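Local coordinates for protein BauA (Acinetobacter baumannii, PDB 6HCP) that probably carries the iron-loaded siderophore preacinetobactin across the outer membrane, as a receptor of the TonB-dependent family, at residues Val254-Pro267 with Tyr317-Thr329. Residues are numbered along the deposited sequence; the frame is centred on the assembly and turned at random.
With EDO (1,2-ethanediol), chain J.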
loop_
_atom_site.group_PDB
_atom_site.type_symbol
_atom_site.label_atom_id
_atom_site.label_comp_id
_atom_site.label_asym_id
_atom_site.label_seq_id
_atom_site.Cartn_x
_atom_site.Cartn_y
_atom_site.Cartn_z
ATOM N N VAL A 254 -1.433 24.767 6.187
ATOM C CA VAL A 254 -1.082 24.488 7.582
ATOM C C VAL A 254 -2.295 23.874 8.299
ATOM O O VAL A 254 -3.460 24.262 8.063
ATOM C CB VAL A 254 -0.594 25.770 8.287
ATOM C CG1 VAL A 254 -1.659 26.846 8.309
ATOM C CG2 VAL A 254 -0.114 25.491 9.707
ATOM N N THR A 255 -2.036 22.932 9.210
ATOM C CA THR A 255 -3.111 22.292 9.964
ATOM C C THR A 255 -3.263 22.981 11.333
ATOM O O THR A 255 -2.296 23.109 12.099
ATOM C CB THR A 255 -2.912 20.769 10.022
ATOM O OG1 THR A 255 -4.107 20.230 10.584
ATOM C CG2 THR A 255 -1.703 20.339 10.823
ATOM N N ARG A 256 -4.479 23.479 11.580
ATOM C CA ARG A 256 -4.846 24.250 12.784
ATOM C C ARG A 256 -5.633 23.372 13.761
ATOM O O ARG A 256 -5.658 23.629 14.978
ATOM C CB ARG A 256 -5.650 25.490 12.380
ATOM C CG ARG A 256 -6.111 26.363 13.545
ATOM C CD ARG A 256 -4.915 26.949 14.279
ATOM N NE ARG A 256 -5.268 27.963 15.266
ATOM C CZ ARG A 256 -4.397 28.797 15.847
ATOM N NH1 ARG A 256 -3.112 28.810 15.499
ATOM N NH2 ARG A 256 -4.850 29.714 16.683
ATOM N N GLY A 257 -6.353 22.378 13.226
ATOM C CA GLY A 257 -7.244 21.530 14.017
ATOM C C GLY A 257 -8.636 22.111 14.202
ATOM O O GLY A 257 -8.954 23.219 13.754
ATOM N N VAL A 258 -9.495 21.313 14.830
ATOM C CA VAL A 258 -10.907 21.592 14.901
ATOM C C VAL A 258 -11.396 21.353 16.334
ATOM O O VAL A 258 -10.871 20.513 17.074
ATOM C CB VAL A 258 -11.691 20.756 13.872
ATOM C CG1 VAL A 258 -11.206 21.048 12.457
ATOM C CG2 VAL A 258 -11.611 19.267 14.174
ATOM N N ASN A 259 -12.505 22.003 16.642
ATOM C CA ASN A 259 -13.186 21.918 17.940
ATOM C C ASN A 259 -14.445 21.061 17.822
ATOM O O ASN A 259 -15.105 21.037 16.790
ATOM C CB ASN A 259 -13.490 23.319 18.479
ATOM C CG ASN A 259 -12.229 24.060 18.876
ATOM O OD1 ASN A 259 -11.194 23.436 19.104
ATOM N ND2 ASN A 259 -12.245 25.382 18.780
ATOM N N VAL A 260 -14.795 20.411 18.937
ATOM C CA VAL A 260 -15.957 19.585 19.052
ATOM C C VAL A 260 -16.700 19.987 20.334
ATOM O O VAL A 260 -16.105 20.538 21.268
ATOM C CB VAL A 260 -15.600 18.087 19.044
ATOM C CG1 VAL A 260 -15.177 17.633 17.660
ATOM C CG2 VAL A 260 -14.514 17.731 20.058
ATOM N N SER A 261 -17.976 19.615 20.398
ATOM C CA SER A 261 -18.806 19.789 21.607
ATOM C C SER A 261 -19.322 18.431 22.059
ATOM O O SER A 261 -19.461 17.503 21.253
ATOM C CB SER A 261 -19.943 20.737 21.329
ATOM O OG SER A 261 -20.817 20.198 20.343
ATOM N N THR A 262 -19.794 18.378 23.308
ATOM C CA THR A 262 -20.447 17.187 23.810
ATOM C C THR A 262 -21.809 17.011 23.125
ATOM O O THR A 262 -22.230 15.895 22.906
ATOM C CB THR A 262 -20.595 17.237 25.335
ATOM O OG1 THR A 262 -21.320 18.424 25.655
ATOM C CG2 THR A 262 -19.265 17.263 26.052
ATOM N N ALA A 263 -22.468 18.119 22.775
ATOM C CA ALA A 263 -23.793 18.071 22.123
ATOM C C ALA A 263 -23.693 17.339 20.785
ATOM O O ALA A 263 -24.507 16.495 20.475
ATOM C CB ALA A 263 -24.353 19.466 21.941
ATOM N N VAL A 264 -22.617 17.594 20.036
ATOM C CA VAL A 264 -22.507 17.051 18.694
ATOM C C VAL A 264 -21.689 15.756 18.714
ATOM O O VAL A 264 -22.014 14.816 18.013
ATOM C CB VAL A 264 -21.906 18.089 17.740
ATOM C CG1 VAL A 264 -21.561 17.483 16.383
ATOM C CG2 VAL A 264 -22.838 19.290 17.615
ATOM N N GLY A 265 -20.582 15.751 19.456
ATOM C CA GLY A 265 -19.727 14.588 19.559
ATOM C C GLY A 265 -18.625 14.594 18.499
ATOM O O GLY A 265 -18.556 15.503 17.666
ATOM N N ILE A 266 -17.791 13.555 18.546
ATOM C CA ILE A 266 -16.657 13.387 17.659
ATOM C C ILE A 266 -17.047 12.400 16.566
ATOM O O ILE A 266 -17.249 11.219 16.827
ATOM C CB ILE A 266 -15.412 12.903 18.422
ATOM C CG1 ILE A 266 -15.001 13.916 19.494
ATOM C CG2 ILE A 266 -14.264 12.621 17.460
ATOM C CD1 ILE A 266 -14.010 13.424 20.487
ATOM N N PRO A 267 -17.138 12.842 15.307
ATOM C CA PRO A 267 -17.438 11.920 14.216
ATOM C C PRO A 267 -16.182 11.138 13.822
ATOM O O PRO A 267 -15.053 11.453 14.236
ATOM C CB PRO A 267 -17.883 12.856 13.092
ATOM C CG PRO A 267 -17.049 14.095 13.332
ATOM C CD PRO A 267 -16.880 14.204 14.842
ATOM N N TYR A 317 1.052 34.014 10.344
ATOM C CA TYR A 317 0.023 33.002 10.165
ATOM C C TYR A 317 -1.206 33.659 9.548
ATOM O O TYR A 317 -1.744 34.616 10.082
ATOM C CB TYR A 317 -0.352 32.334 11.495
ATOM C CG TYR A 317 -1.443 31.305 11.376
ATOM C CD1 TYR A 317 -2.772 31.676 11.331
ATOM C CD2 TYR A 317 -1.156 29.953 11.436
ATOM C CE1 TYR A 317 -3.786 30.734 11.264
ATOM C CE2 TYR A 317 -2.154 29.000 11.335
ATOM C CZ TYR A 317 -3.473 29.385 11.228
ATOM O OH TYR A 317 -4.483 28.451 11.179
ATOM N N ASN A 318 -1.685 33.063 8.455
ATOM C CA ASN A 318 -2.910 33.494 7.780
ATOM C C ASN A 318 -3.744 32.245 7.493
ATOM O O ASN A 318 -3.307 31.388 6.744
ATOM C CB ASN A 318 -2.555 34.201 6.473
ATOM C CG ASN A 318 -3.727 34.818 5.743
ATOM O OD1 ASN A 318 -4.757 35.106 6.344
ATOM N ND2 ASN A 318 -3.465 35.263 4.526
ATOM N N GLY A 319 -4.906 32.121 8.122
ATOM C CA GLY A 319 -5.676 30.900 7.997
ATOM C C GLY A 319 -6.851 30.854 8.939
ATOM O O GLY A 319 -7.426 31.888 9.291
ATOM N N ALA A 320 -7.271 29.640 9.295
ATOM C CA ALA A 320 -8.354 29.477 10.235
ATOM C C ALA A 320 -7.839 29.811 11.645
ATOM O O ALA A 320 -6.745 29.376 12.027
ATOM C CB ALA A 320 -8.893 28.081 10.162
ATOM N N SER A 321 -8.695 30.414 12.468
ATOM C CA SER A 321 -8.370 30.465 13.916
ATOM C C SER A 321 -8.909 29.210 14.605
ATOM O O SER A 321 -8.199 28.574 15.373
ATOM C CB SER A 321 -8.821 31.740 14.581
ATOM O OG SER A 321 -10.154 32.017 14.288
ATOM N N ALA A 322 -10.076 28.748 14.161
ATOM C CA ALA A 322 -10.596 27.434 14.548
ATOM C C ALA A 322 -11.702 26.983 13.581
ATOM O O ALA A 322 -12.595 27.760 13.239
ATOM C CB ALA A 322 -11.132 27.491 15.957
ATOM N N GLY A 323 -11.722 25.675 13.326
ATOM C CA GLY A 323 -12.857 25.016 12.778
ATOM C C GLY A 323 -13.641 24.332 13.878
ATOM O O GLY A 323 -13.066 23.943 14.872
ATOM N N THR A 324 -14.967 24.395 13.783
ATOM C CA THR A 324 -15.845 23.742 14.721
ATOM C C THR A 324 -16.730 22.734 13.993
ATOM O O THR A 324 -17.465 23.122 13.059
ATOM C CB THR A 324 -16.722 24.764 15.464
ATOM O OG1 THR A 324 -15.854 25.744 16.038
ATOM C CG2 THR A 324 -17.583 24.131 16.536
ATOM N N ILE A 325 -16.743 21.488 14.483
ATOM C CA ILE A 325 -17.642 20.477 13.934
ATOM C C ILE A 325 -19.032 20.671 14.550
ATOM O O ILE A 325 -19.225 20.498 15.766
ATOM C CB ILE A 325 -17.111 19.053 14.170
ATOM C CG1 ILE A 325 -15.757 18.839 13.495
ATOM C CG2 ILE A 325 -18.141 18.002 13.735
ATOM C CD1 ILE A 325 -15.119 17.504 13.802
ATOM N N THR A 326 -19.997 21.054 13.711
ATOM C CA THR A 326 -21.310 21.470 14.190
ATOM C C THR A 326 -22.396 20.433 13.910
ATOM O O THR A 326 -23.513 20.615 14.367
ATOM C CB THR A 326 -21.736 22.810 13.589
ATOM O OG1 THR A 326 -21.828 22.658 12.175
ATOM C CG2 THR A 326 -20.767 23.920 13.933
ATOM N N SER A 327 -22.056 19.336 13.224
ATOM C CA SER A 327 -23.026 18.238 13.031
ATOM C C SER A 327 -22.304 16.893 12.943
ATOM O O SER A 327 -21.186 16.809 12.442
ATOM C CB SER A 327 -23.897 18.469 11.806
ATOM O OG SER A 327 -24.742 17.343 11.575
ATOM N N SER A 328 -23.014 15.823 13.307
ATOM C CA SER A 328 -22.516 14.470 13.110
ATOM C C SER A 328 -22.457 14.113 11.619
ATOM O O SER A 328 -21.811 13.130 11.238
ATOM C CB SER A 328 -23.371 13.482 13.868
ATOM O OG SER A 328 -24.701 13.511 13.378
ATOM N N THR A 329 -23.056 14.934 10.755
ATOM C CA THR A 329 -22.917 14.712 9.311
ATOM C C THR A 329 -21.537 15.178 8.825
ATOM O O THR A 329 -21.194 14.973 7.657
ATOM C CB THR A 329 -24.005 15.432 8.500
ATOM O OG1 THR A 329 -23.845 16.842 8.691
ATOM C CG2 THR A 329 -25.410 15.018 8.874
HETATM C C1 EDO J . 0.290 31.077 18.073
HETATM O O1 EDO J . -0.433 31.502 19.230
HETATM C C2 EDO J . -0.633 30.197 17.250
HETATM O O2 EDO J . -0.814 30.713 15.924
HETATM O O HOH W 1 -15.120 26.305 18.521
HETATM O O HOH W 2 -18.516 18.414 17.783
HETATM O O HOH W 3 -20.024 21.681 18.126
#
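Over one face of the Tyr-317 ring lies NH1 of Arg-256, 4.2 Å above the plane and displaced toward the rim. Here the connection between strands 238-252 and 282-297 of the TonB-dependent receptor barrel meets the end of strand 302-318 and strand 320-325. The guanidinium and ring planes stand 42° apart and the charge sits far from the ring centre, which makes any cation-pi attraction weak. At the guanidinium edge, NH1 of Arg-256 donates in plane to O2 of an ethanediol probably left from crystallisation, while Arg-256 NE donates to Ser-321 O (3.0 Å), tilted from that carbonyl's plane. CB of Arg-256 lies beside Tyr-317 OH, and the bend at chi2 (64°) brings CD back to the same oxygen. Tyr-317 OH donates to Ala-320 O (2.6 Å), in the carbonyl plane and on a lone pair.

Beyond the corner at 319-321, 322-325 pairs with the short strand 258-259 in parallel, whereas neighbouring barrel strands run antiparallel. Asn-259 supplies both backbone bonds: its N donates to Gly-323 O (2.7 Å) and its O accepts from Ile-325 N at 170°. Its ND2 reaches Thr-324 OG1 through a water, and its OD1 is taken by the backbone N of Asn-689. On the face that carries Val-258, opposite Asn-259 and Thr-324, Ile-325 CD1 meets Val-258 CG2, Val-260 CG1 and Pro-267 CD, each at 3.9 Å, with Leu-332 of strand 331-358 packing on Ile-325. Val-264 CG1 rests on the Ser-327 backbone. Two waters donate to Ile-325 O; one also accepts from Ser-261 N and donates to Gly-265 O.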